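Local coordinates for protein K5 lyase (Enterobacteria phage k1-5, PDB 2X3H) that cleaves a glycosaminoglycan by a lyase (elimination) mechanism and, as a trimer built like a viral tail spike, probably depolymerises the K5 capsule of the phage's host, at residues Asn396-Ser401 and Leu425-Gly430; Ser417-Ala422 and Gly430-Arg435; Arg439-Ser444 and Leu459-Val464; Ser473-Leu478 and Ser485-Leu490. All blocks are in the same frame, centred on the assembly; numbering follows the deposited sequence.

Following the chain from its N-terminal side, 396-401 opens interaction 1 and 417-422 opens interaction 2 before 425-430 closes the first and 430-435 the second. The two therefore cross, share Gly430, and lie about 12 Å apart between centres. They are joined by strands 419-422 and 427-429, an antiparallel pair at the C-terminal end of the parallel beta-helix. Interactions 3 and 4 follow in series, neither nested nor crossed. Interaction 3 closes the loop between 439-444 and 459-464, beginning at the last residue of strand 436-439. Interaction 4 closes the hairpin 473-478/485-490, its centre about 25 Å from that of interaction 3. Neighbouring subunits of the trimer touch all four contacts.

Interaction 1 of 4, residues Asn396-Ser401 and Leu425-Gly430; sequences NDLLSS and LGQYIG
Asp397 OD1 is gripped from opposite faces of its carboxylate plane, by the amide of Gln427 on one and by the backbone of its own turn on the other. Gln427 NE2 donates to Asp397 OD1 at 3.0 Å, with amide and carboxylate planes 54° apart, while Leu399 N reaches the same Asp397 OD1 at 2.8 Å. The other end of the amide is fixed too: Leu398 N donates to Gln427 OE1 over 2.9 Å in an almost straight bond (177°). With CG anti to the backbone N (chi1 -173°) and the chain extended beyond it, Gln427 can span the gap, and bonding at both ends holds its amide against rotation. The Leu399 bond makes Asp397 the head of an Asx turn, set within a type I turn from Asp397 to Ser400; on the other side, Gly426 and Gln427 face Ala422 in a G1 beta bulge that starts strand 427-429, at the C-terminal end of the parallel beta-helix. Apolar groups flank the amide. Leu399 CG packs 3.6 Å from Gln427 NE2, and meets Ile429 CD1 at 3.9 Å where the two side chains come tip to tip. Leu398 crosses Leu425 at about a right angle, CD2 to CD1 4.2 Å. Leu425 CD1 also lies 3.7 Å from Asp397 N, a buried N-H without a polar partner in the model. Both polar groups also reach the second subunit: Asp397 OD2 forms a salt bridge with its Arg435, and Gln427 NE2 bonds its Glu437.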
loop_
_atom_site.group_PDB
_atom_site.type_symbol
_atom_site.label_atom_id
_atom_site.label_comp_id
_atom_site.label_asym_id
_atom_site.label_seq_id
_atom_site.Cartn_x
_atom_site.Cartn_y
_atom_site.Cartn_z
ATOM N N ASN A 396 -12.502 20.124 10.621
ATOM C CA ASN A 396 -11.400 21.040 10.963
ATOM C C ASN A 396 -10.774 20.740 12.331
ATOM O O ASN A 396 -9.744 21.321 12.685
ATOM C CB ASN A 396 -11.884 22.495 10.961
ATOM C CG ASN A 396 -12.353 22.967 9.594
ATOM O OD1 ASN A 396 -11.792 22.603 8.571
ATOM N ND2 ASN A 396 -13.384 23.794 9.584
ATOM N N ASP A 397 -11.386 19.827 13.084
ATOM C CA ASP A 397 -10.985 19.547 14.468
ATOM C C ASP A 397 -11.644 18.233 14.859
ATOM O O ASP A 397 -12.864 18.108 14.787
ATOM C CB ASP A 397 -11.502 20.697 15.354
ATOM C CG ASP A 397 -11.156 20.553 16.841
ATOM O OD1 ASP A 397 -10.714 19.482 17.306
ATOM O OD2 ASP A 397 -11.382 21.552 17.577
ATOM N N LEU A 398 -10.852 17.235 15.244
ATOM C CA LEU A 398 -11.437 15.936 15.557
ATOM C C LEU A 398 -12.143 15.915 16.907
ATOM O O LEU A 398 -12.746 14.912 17.260
ATOM C CB LEU A 398 -10.393 14.819 15.490
ATOM C CG LEU A 398 -9.814 14.456 14.116
ATOM C CD1 LEU A 398 -9.160 13.116 14.192
ATOM C CD2 LEU A 398 -10.851 14.464 13.007
ATOM N N LEU A 399 -12.089 17.032 17.635
ATOM C CA LEU A 399 -12.647 17.095 18.985
ATOM C C LEU A 399 -13.858 18.015 19.108
ATOM O O LEU A 399 -14.494 18.065 20.161
ATOM C CB LEU A 399 -11.565 17.487 19.997
ATOM C CG LEU A 399 -10.412 16.484 20.129
ATOM C CD1 LEU A 399 -9.379 17.028 21.119
ATOM C CD2 LEU A 399 -10.930 15.118 20.567
ATOM N N SER A 400 -14.201 18.712 18.029
ATOM C CA SER A 400 -15.306 19.670 18.096
ATOM C C SER A 400 -16.634 18.943 18.268
ATOM O O SER A 400 -17.517 19.426 18.988
ATOM C CB SER A 400 -15.330 20.598 16.877
ATOM O OG SER A 400 -15.407 19.866 15.676
ATOM N N SER A 401 -16.761 17.780 17.632
ATOM C CA SER A 401 -17.906 16.887 17.860
ATOM C C SER A 401 -17.503 15.775 18.814
ATOM O O SER A 401 -16.507 15.099 18.577
ATOM C CB SER A 401 -18.375 16.264 16.546
ATOM O OG SER A 401 -19.349 15.251 16.778
ATOM N N LEU A 425 -4.577 18.485 10.143
ATOM C CA LEU A 425 -5.120 19.431 11.120
ATOM C C LEU A 425 -4.086 19.832 12.164
ATOM O O LEU A 425 -4.402 20.576 13.102
ATOM C CB LEU A 425 -6.302 18.787 11.854
ATOM C CG LEU A 425 -7.480 18.353 10.965
ATOM C CD1 LEU A 425 -8.624 17.777 11.809
ATOM C CD2 LEU A 425 -7.984 19.510 10.068
ATOM N N GLY A 426 -2.888 19.266 12.067
ATOM C CA GLY A 426 -1.865 19.515 13.077
ATOM C C GLY A 426 -2.254 19.002 14.454
ATOM O O GLY A 426 -1.785 19.530 15.459
ATOM N N GLN A 427 -3.080 17.947 14.505
ATOM C CA GLN A 427 -3.741 17.542 15.753
ATOM C C GLN A 427 -3.281 16.167 16.208
ATOM O O GLN A 427 -3.428 15.192 15.473
ATOM C CB GLN A 427 -5.259 17.529 15.559
ATOM C CG GLN A 427 -6.040 17.279 16.816
ATOM C CD GLN A 427 -7.494 17.652 16.653
ATOM O OE1 GLN A 427 -8.038 17.599 15.546
ATOM N NE2 GLN A 427 -8.133 18.033 17.754
ATOM N N TYR A 428 -2.740 16.106 17.426
ATOM C CA TYR A 428 -2.160 14.879 17.985
ATOM C C TYR A 428 -2.826 14.586 19.321
ATOM O O TYR A 428 -2.685 15.369 20.274
ATOM C CB TYR A 428 -0.629 15.038 18.115
ATOM C CG TYR A 428 -0.019 15.386 16.777
ATOM C CD1 TYR A 428 0.253 14.397 15.836
ATOM C CD2 TYR A 428 0.229 16.715 16.429
ATOM C CE1 TYR A 428 0.768 14.711 14.588
ATOM C CE2 TYR A 428 0.753 17.044 15.178
ATOM C CZ TYR A 428 1.019 16.044 14.263
ATOM O OH TYR A 428 1.548 16.339 13.008
ATOM N N ILE A 429 -3.599 13.496 19.377
ATOM C CA ILE A 429 -4.437 13.203 20.547
ATOM C C ILE A 429 -4.003 11.908 21.216
ATOM O O ILE A 429 -4.355 10.812 20.770
ATOM C CB ILE A 429 -5.957 13.136 20.195
ATOM C CG1 ILE A 429 -6.358 14.346 19.339
ATOM C CG2 ILE A 429 -6.795 13.077 21.471
ATOM C CD1 ILE A 429 -7.685 14.174 18.604
ATOM N N GLY A 430 -3.242 12.050 22.299
ATOM C CA GLY A 430 -2.762 10.889 23.055
ATOM C C GLY A 430 -1.338 10.477 22.733
ATOM O O GLY A 430 -0.853 10.667 21.609
#

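Interaction 2 of 4, residues Ser417-Ala422 and Gly430-Arg435; sequences SNVVHA and GSMSGR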
loop_
_atom_site.group_PDB
_atom_site.type_symbol
_atom_site.label_atom_id
_atom_site.label_comp_id
_atom_site.label_asym_id
_atom_site.label_seq_id
_atom_site.Cartn_x
_atom_site.Cartn_y
_atom_site.Cartn_z
ATOM N N SER A 417 -2.951 3.449 26.573
ATOM C CA SER A 417 -3.693 4.454 25.812
ATOM C C SER A 417 -3.959 4.070 24.350
ATOM O O SER A 417 -3.087 3.535 23.670
ATOM C CB SER A 417 -2.938 5.786 25.835
ATOM O OG SER A 417 -3.782 6.844 25.415
ATOM N N ASN A 418 -5.158 4.401 23.866
ATOM C CA ASN A 418 -5.376 4.492 22.422
ATOM C C ASN A 418 -4.893 5.879 21.977
ATOM O O ASN A 418 -4.726 6.769 22.814
ATOM C CB ASN A 418 -6.859 4.264 22.072
ATOM C CG ASN A 418 -7.316 2.837 22.342
ATOM O OD1 ASN A 418 -6.596 1.883 22.036
ATOM N ND2 ASN A 418 -8.518 2.682 22.913
ATOM N N VAL A 419 -4.669 6.074 20.680
ATOM C CA VAL A 419 -4.094 7.325 20.181
ATOM C C VAL A 419 -4.720 7.638 18.826
ATOM O O VAL A 419 -4.920 6.737 18.005
ATOM C CB VAL A 419 -2.563 7.210 20.012
ATOM C CG1 VAL A 419 -1.987 8.462 19.313
ATOM C CG2 VAL A 419 -1.888 6.951 21.367
ATOM N N VAL A 420 -5.036 8.913 18.603
ATOM C CA VAL A 420 -5.505 9.371 17.285
ATOM C C VAL A 420 -4.697 10.586 16.822
ATOM O O VAL A 420 -4.578 11.555 17.572
ATOM C CB VAL A 420 -6.996 9.758 17.326
ATOM C CG1 VAL A 420 -7.479 10.228 15.946
ATOM C CG2 VAL A 420 -7.830 8.576 17.828
ATOM N N HIS A 421 -4.140 10.513 15.610
ATOM C CA HIS A 421 -3.497 11.683 14.965
ATOM C C HIS A 421 -4.274 12.109 13.731
ATOM O O HIS A 421 -4.805 11.264 13.016
ATOM C CB HIS A 421 -2.088 11.323 14.493
ATOM C CG HIS A 421 -1.099 11.118 15.595
ATOM N ND1 HIS A 421 0.253 11.020 15.350
ATOM C CD2 HIS A 421 -1.251 11.013 16.937
ATOM C CE1 HIS A 421 0.891 10.841 16.495
ATOM N NE2 HIS A 421 0.005 10.841 17.472
ATOM N N ALA A 422 -4.299 13.417 13.467
ATOM C CA ALA A 422 -4.829 13.967 12.202
ATOM C C ALA A 422 -3.838 15.021 11.706
ATOM O O ALA A 422 -4.011 16.223 11.972
ATOM C CB ALA A 422 -6.185 14.588 12.418
ATOM N N GLY A 430 -3.242 12.050 22.299
ATOM C CA GLY A 430 -2.762 10.889 23.055
ATOM C C GLY A 430 -1.338 10.477 22.733
ATOM O O GLY A 430 -0.853 10.667 21.609
ATOM N N SER A 431 -0.649 9.928 23.732
ATOM C CA SER A 431 0.647 9.291 23.497
ATOM C C SER A 431 0.810 8.109 24.436
ATOM O O SER A 431 0.562 8.241 25.633
ATOM C CB SER A 431 1.803 10.270 23.761
ATOM O OG SER A 431 3.026 9.536 23.795
ATOM N N MET A 432 1.243 6.969 23.902
ATOM C CA MET A 432 1.408 5.764 24.709
ATOM C C MET A 432 2.642 5.814 25.613
ATOM O O MET A 432 2.829 4.929 26.451
ATOM C CB MET A 432 1.451 4.505 23.840
ATOM C CG MET A 432 0.186 4.283 23.037
ATOM S SD MET A 432 0.333 2.845 21.943
ATOM C CE MET A 432 -0.965 3.259 20.765
ATOM N N SER A 433 3.490 6.827 25.427
ATOM C CA SER A 433 4.648 7.038 26.306
ATOM C C SER A 433 4.356 8.038 27.407
ATOM O O SER A 433 5.196 8.252 28.285
ATOM C CB SER A 433 5.848 7.559 25.507
ATOM O OG SER A 433 5.610 8.893 25.077
ATOM N N GLY A 434 3.193 8.684 27.327
ATOM C CA GLY A 434 2.810 9.741 28.252
ATOM C C GLY A 434 3.480 11.077 27.963
ATOM O O GLY A 434 3.394 12.003 28.780
ATOM N N ARG A 435 4.145 11.186 26.809
ATOM C CA ARG A 435 4.825 12.439 26.450
ATOM C C ARG A 435 5.001 12.570 24.935
ATOM O O ARG A 435 4.784 11.604 24.186
ATOM C CB ARG A 435 6.195 12.560 27.145
ATOM C CG ARG A 435 7.209 11.491 26.748
ATOM C CD ARG A 435 8.472 11.708 27.560
ATOM N NE ARG A 435 9.534 10.775 27.197
ATOM C CZ ARG A 435 9.806 9.665 27.870
ATOM N NH1 ARG A 435 9.097 9.342 28.944
ATOM N NH2 ARG A 435 10.798 8.877 27.473
HETATM O O HOH W 1 1.110 10.351 19.897
#
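Met432 carries CG anti to its own carbonyl carbon (chi1 -61°) and then runs extended, which brings both CG and CE against Ser417 O; Val419, with CG1 anti to its backbone N (chi1 172°), turns CG2 to the methionine and CG1 to Gly430. The result is a buried seam in which aliphatic groups pack against carbonyl oxygens, between the start of strand 419-422, at the end of the beta-helix, and a type I turn from Ser431 to Gly434. Met432 CG sits 3.4 Å from Ser417 O, and Met432 CE 3.6 Å from that same Ser417 O, while Val419 CG2 touches Met432 CG at 3.8 Å. Val419 CG1 approaches Gly430 O to 3.4 Å. No direct hydrogen bond joins the two segments; within the turn, Gly434 N bonds Ser431 O, and two overlapping ST turns add to it: Ser433 N donates to Ser431 OG at 3.2 Å, and Arg435 N to Ser433 OG. Ser431 OG in turn gives its proton to Arg435 O at 2.7 Å, tying the first residue of the turn to the residue just beyond it. Ser433 OG bonds Leu425 O of the third subunit, and Met432 packs on Leu425 of that subunit. One water bridges the segments: it lies in the ring plane at the edge of His421, 2.7 Å from His421 NE2, and donates to Gly430 O at 2.6 Å.

Interaction 3 of 4, residues Arg439-Ser444 and Leu459-Val464; sequences RIKSMS and LGDGAV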
loop_
_atom_site.group_PDB
_atom_site.type_symbol
_atom_site.label_atom_id
_atom_site.label_comp_id
_atom_site.label_asym_id
_atom_site.label_seq_id
_atom_site.Cartn_x
_atom_site.Cartn_y
_atom_site.Cartn_z
ATOM N N ARG A 439 14.221 15.083 19.453
ATOM C CA ARG A 439 15.652 15.369 19.570
ATOM C C ARG A 439 16.268 15.501 18.190
ATOM O O ARG A 439 15.897 14.785 17.261
ATOM C CB ARG A 439 16.379 14.333 20.425
ATOM C CG ARG A 439 16.433 12.961 19.838
ATOM C CD ARG A 439 17.016 12.003 20.870
ATOM N NE ARG A 439 16.058 11.852 21.950
ATOM C CZ ARG A 439 16.355 11.496 23.196
ATOM N NH1 ARG A 439 17.605 11.230 23.549
ATOM N NH2 ARG A 439 15.378 11.397 24.086
ATOM N N ILE A 440 17.200 16.438 18.046
ATOM C CA ILE A 440 17.811 16.668 16.754
ATOM C C ILE A 440 18.745 15.517 16.356
ATOM O O ILE A 440 18.924 15.226 15.172
ATOM C CB ILE A 440 18.571 18.012 16.735
ATOM C CG1 ILE A 440 17.632 19.145 17.164
ATOM C CG2 ILE A 440 19.157 18.269 15.349
ATOM C CD1 ILE A 440 16.321 19.177 16.384
ATOM N N LYS A 441 19.308 14.851 17.361
ATOM C CA LYS A 441 20.265 13.756 17.161
ATOM C C LYS A 441 20.235 12.836 18.372
ATOM O O LYS A 441 19.672 13.173 19.411
ATOM C CB LYS A 441 21.686 14.299 16.980
ATOM C CG LYS A 441 22.183 15.118 18.155
ATOM C CD LYS A 441 23.577 15.625 17.854
ATOM C CE LYS A 441 24.463 15.446 19.031
ATOM N NZ LYS A 441 24.644 13.999 19.334
ATOM N N SER A 442 20.850 11.665 18.243
ATOM C CA SER A 442 21.020 10.805 19.403
ATOM C C SER A 442 21.767 11.568 20.490
ATOM O O SER A 442 22.723 12.292 20.210
ATOM C CB SER A 442 21.790 9.544 19.027
ATOM O OG SER A 442 20.967 8.690 18.267
ATOM N N MET A 443 21.315 11.428 21.727
ATOM C CA MET A 443 21.971 12.127 22.810
ATOM C C MET A 443 21.645 11.468 24.122
ATOM O O MET A 443 20.678 10.715 24.228
ATOM C CB MET A 443 21.564 13.599 22.830
ATOM C CG MET A 443 20.079 13.828 22.854
ATOM S SD MET A 443 19.699 15.580 22.795
ATOM C CE MET A 443 20.571 16.166 24.259
ATOM N N SER A 444 22.474 11.747 25.119
ATOM C CA SER A 444 22.171 11.314 26.461
ATOM C C SER A 444 21.640 12.516 27.226
ATOM O O SER A 444 21.958 13.666 26.898
ATOM C CB SER A 444 23.422 10.777 27.143
ATOM O OG SER A 444 24.120 9.901 26.278
ATOM N N LEU A 459 14.817 18.682 22.535
ATOM C CA LEU A 459 16.163 18.369 23.018
ATOM C C LEU A 459 17.229 18.572 21.957
ATOM O O LEU A 459 16.999 18.386 20.743
ATOM C CB LEU A 459 16.214 16.907 23.468
ATOM C CG LEU A 459 15.111 16.508 24.448
ATOM C CD1 LEU A 459 15.070 15.004 24.644
ATOM C CD2 LEU A 459 15.248 17.237 25.774
ATOM N N GLY A 460 18.415 18.921 22.433
ATOM C CA GLY A 460 19.592 19.022 21.568
ATOM C C GLY A 460 20.869 19.217 22.371
ATOM O O GLY A 460 20.825 19.439 23.570
ATOM N N ASP A 461 22.003 19.088 21.682
ATOM C CA ASP A 461 23.334 19.368 22.232
ATOM C C ASP A 461 23.648 20.846 21.979
ATOM O O ASP A 461 22.965 21.513 21.193
ATOM C CB ASP A 461 24.407 18.567 21.474
ATOM C CG ASP A 461 24.445 17.083 21.810
ATOM O OD1 ASP A 461 23.914 16.629 22.843
ATOM O OD2 ASP A 461 25.086 16.360 21.020
ATOM N N GLY A 462 24.677 21.366 22.648
ATOM C CA GLY A 462 25.175 22.737 22.379
ATOM C C GLY A 462 24.138 23.800 22.708
ATOM O O GLY A 462 23.385 23.666 23.688
ATOM N N ALA A 463 24.053 24.831 21.874
ATOM C CA ALA A 463 22.962 25.814 22.018
ATOM C C ALA A 463 21.622 25.270 21.482
ATOM O O ALA A 463 21.551 24.808 20.321
ATOM C CB ALA A 463 23.329 27.073 21.260
ATOM N N VAL A 464 20.571 25.359 22.290
ATOM C CA VAL A 464 19.239 24.930 21.870
ATOM C C VAL A 464 18.262 26.071 22.115
ATOM O O VAL A 464 18.107 26.522 23.245
ATOM C CB VAL A 464 18.771 23.666 22.639
ATOM C CG1 VAL A 464 17.354 23.283 22.218
ATOM C CG2 VAL A 464 19.745 22.503 22.399
#
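Met443 can be traced from base to tip along the 459-461 backbone. Its CB lies 3.8 Å from Asp461 OD1; CG then stands between the backbone N and the carbonyl carbon (chi1 53°), delivering the sulfur to the backbone at Gly460. Met443 SD is 3.6 Å from Gly460 N and also touches CB of Leu459. A bend at chi3 (-58°) folds the methyl back, so that Met443 CE reaches Gly460 O at 3.4 Å. Sulfur and methyl thus both lie along the Gly460 backbone. Leu459 continues the layer by placing CD1 over one face of the Arg439 guanidinium, 3.7 Å from Arg439 NH2; Arg439 NH2 makes a salt bridge with Glu437. On the backbone, Leu459 O takes a weak bond from Ile440 N (3.3 Å) and a CA-H...O contact from Arg439 CA (3.5 Å). Lys441 bends at chi3 and chi4 until NZ donates to Ser442 O at 2.7 Å, almost end-on to the carbonyl; its salt bridge to Asp461 is doubtful, because the modelled OD2 stands too close to the lysine chain. Arg439 and Leu459 close a parallel bridge where strands 436-439 and 456-459 end. On one flank Arg439 pairs with a strand of the third subunit; on the other, Leu459, at the end of strand 456-459, and Ala463 and Val464, at the start of strand 463-471, pair in parallel with the second subunit.

Interaction 4 of 4, residues Ser473-Leu478 and Ser485-Leu490; sequences SSQVRL and SRTVSL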
loop_
_atom_site.group_PDB
_atom_site.type_symbol
_atom_site.label_atom_id
_atom_site.label_comp_id
_atom_site.label_asym_id
_atom_site.label_seq_id
_atom_site.Cartn_x
_atom_site.Cartn_y
_atom_site.Cartn_z
ATOM N N SER A 473 2.975 39.907 17.406
ATOM C CA SER A 473 3.211 39.677 18.841
ATOM C C SER A 473 3.471 38.189 19.071
ATOM O O SER A 473 2.977 37.351 18.311
ATOM C CB SER A 473 2.054 40.195 19.695
ATOM O OG SER A 473 0.863 39.456 19.465
ATOM N N SER A 474 4.264 37.860 20.087
ATOM C CA SER A 474 4.653 36.465 20.325
ATOM C C SER A 474 4.690 36.182 21.816
ATOM O O SER A 474 5.164 37.002 22.584
ATOM C CB SER A 474 6.034 36.214 19.728
ATOM O OG SER A 474 6.030 36.646 18.376
ATOM N N GLN A 475 4.212 35.014 22.235
ATOM C CA GLN A 475 4.230 34.726 23.669
ATOM C C GLN A 475 4.197 33.239 23.984
ATOM O O GLN A 475 3.844 32.407 23.129
ATOM C CB GLN A 475 3.033 35.404 24.352
ATOM C CG GLN A 475 1.683 34.795 23.932
ATOM C CD GLN A 475 0.492 35.467 24.618
ATOM O OE1 GLN A 475 0.571 36.625 25.060
ATOM N NE2 GLN A 475 -0.619 34.750 24.698
ATOM N N VAL A 476 4.587 32.927 25.225
ATOM C CA VAL A 476 4.255 31.662 25.874
ATOM C C VAL A 476 3.142 31.940 26.881
ATOM O O VAL A 476 3.259 32.869 27.701
ATOM C CB VAL A 476 5.472 31.052 26.592
ATOM C CG1 VAL A 476 5.070 29.754 27.338
ATOM C CG2 VAL A 476 6.557 30.749 25.561
ATOM N N ARG A 477 2.036 31.201 26.764
ATOM C CA ARG A 477 0.937 31.296 27.738
ATOM C C ARG A 477 0.934 30.065 28.621
ATOM O O ARG A 477 0.706 28.959 28.138
ATOM C CB ARG A 477 -0.420 31.397 27.030
ATOM C CG ARG A 477 -1.585 31.536 28.019
ATOM C CD ARG A 477 -2.883 30.974 27.436
ATOM N NE ARG A 477 -3.266 31.674 26.214
ATOM C CZ ARG A 477 -4.081 32.717 26.192
ATOM N NH1 ARG A 477 -4.593 33.177 27.332
ATOM N NH2 ARG A 477 -4.391 33.297 25.038
ATOM N N LEU A 478 1.219 30.253 29.905
ATOM C CA LEU A 478 1.104 29.177 30.873
ATOM C C LEU A 478 -0.309 29.241 31.446
ATOM O O LEU A 478 -0.776 30.323 31.820
ATOM C CB LEU A 478 2.123 29.389 31.983
ATOM C CG LEU A 478 3.605 29.416 31.556
ATOM C CD1 LEU A 478 4.484 29.742 32.762
ATOM C CD2 LEU A 478 4.029 28.103 30.895
ATOM N N SER A 485 -4.353 32.163 33.685
ATOM C CA SER A 485 -3.478 32.322 32.523
ATOM C C SER A 485 -2.435 33.400 32.839
ATOM O O SER A 485 -2.790 34.475 33.357
ATOM C CB SER A 485 -4.303 32.772 31.310
ATOM O OG SER A 485 -3.493 32.903 30.143
ATOM N N ARG A 486 -1.163 33.123 32.540
ATOM C CA ARG A 486 -0.102 34.116 32.716
ATOM C C ARG A 486 0.819 34.016 31.519
ATOM O O ARG A 486 1.128 32.907 31.092
ATOM C CB ARG A 486 0.716 33.834 33.985
ATOM C CG ARG A 486 -0.054 33.968 35.299
ATOM C CD ARG A 486 -0.429 35.420 35.616
ATOM N NE ARG A 486 -1.067 35.519 36.937
ATOM C CZ ARG A 486 -2.378 35.418 37.139
ATOM N NH1 ARG A 486 -3.193 35.231 36.100
ATOM N NH2 ARG A 486 -2.882 35.532 38.371
ATOM N N THR A 487 1.270 35.152 30.990
ATOM C CA THR A 487 2.086 35.119 29.773
ATOM C C THR A 487 3.486 35.711 29.936
ATOM O O THR A 487 3.703 36.605 30.764
ATOM C CB THR A 487 1.387 35.828 28.599
ATOM O OG1 THR A 487 0.952 37.139 28.988
ATOM C CG2 THR A 487 0.179 35.018 28.117
ATOM N N VAL A 488 4.426 35.178 29.152
ATOM C CA VAL A 488 5.695 35.839 28.886
ATOM C C VAL A 488 5.576 36.221 27.409
ATOM O O VAL A 488 5.535 35.346 26.533
ATOM C CB VAL A 488 6.902 34.906 29.139
ATOM C CG1 VAL A 488 8.190 35.591 28.700
ATOM C CG2 VAL A 488 6.982 34.562 30.610
ATOM N N SER A 489 5.444 37.518 27.148
ATOM C CA SER A 489 5.117 37.977 25.804
ATOM C C SER A 489 6.098 39.011 25.278
ATOM O O SER A 489 6.808 39.656 26.051
ATOM C CB SER A 489 3.702 38.557 25.760
ATOM O OG SER A 489 3.617 39.762 26.509
ATOM N N LEU A 490 6.128 39.136 23.951
ATOM C CA LEU A 490 6.824 40.217 23.262
ATOM C C LEU A 490 5.729 41.100 22.655
ATOM O O LEU A 490 5.115 40.760 21.635
ATOM C CB LEU A 490 7.758 39.637 22.182
ATOM C CG LEU A 490 8.497 40.640 21.298
ATOM C CD1 LEU A 490 9.223 41.709 22.147
ATOM C CD2 LEU A 490 9.452 39.930 20.333
HETATM O O HOH W 2 -0.697 38.505 26.302
#
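The amide of Gln475 has the methyl of Thr487 over one face: Thr487 CG2 is 3.5 Å from Gln475 CD and equally far from Gln475 OE1 and NE2. A water donates to Gln475 OE1 at 2.6 Å and makes a weak link on to Thr487 OG1; Gln475 NE2 bonds Ser465 of the third subunit. The guanidinium of Arg477 is met at its edge by Ser485: Ser485 OG, 3.0 Å from its donor Arg477 NH1, lies 19° out of the guanidinium plane, while Arg477 NH2 makes a salt bridge to Asp454 of the second subunit. Arg477 has CG anti to the backbone N (chi1 -178°), which runs it side by side with Thr487 before chi3 bends it toward the serine. Beneath these groups the two strands form an antiparallel beta hairpin, their axes 165° apart. Leu490 N to Ser474 O (2.7 Å) and Val476 N to Val488 O (2.9 Å) belong to hydrogen-bonded pairs, whereas Ser474 N to Leu490 O, at 3.4 Å, is weak. In the non-hydrogen-bonded pair between them, Gln475 CB and Ser489 CB approach to 3.5 Å. The other face is mixed: Val476, Leu478, Val488 and Leu490 form its apolar centre beside Arg486 and Ser474, whose OG bonds Phe479 O of the second subunit. With Gln475 reaching the third subunit and Arg477 the second, the polar chemistry is consistent with a hairpin that helps join the trimer.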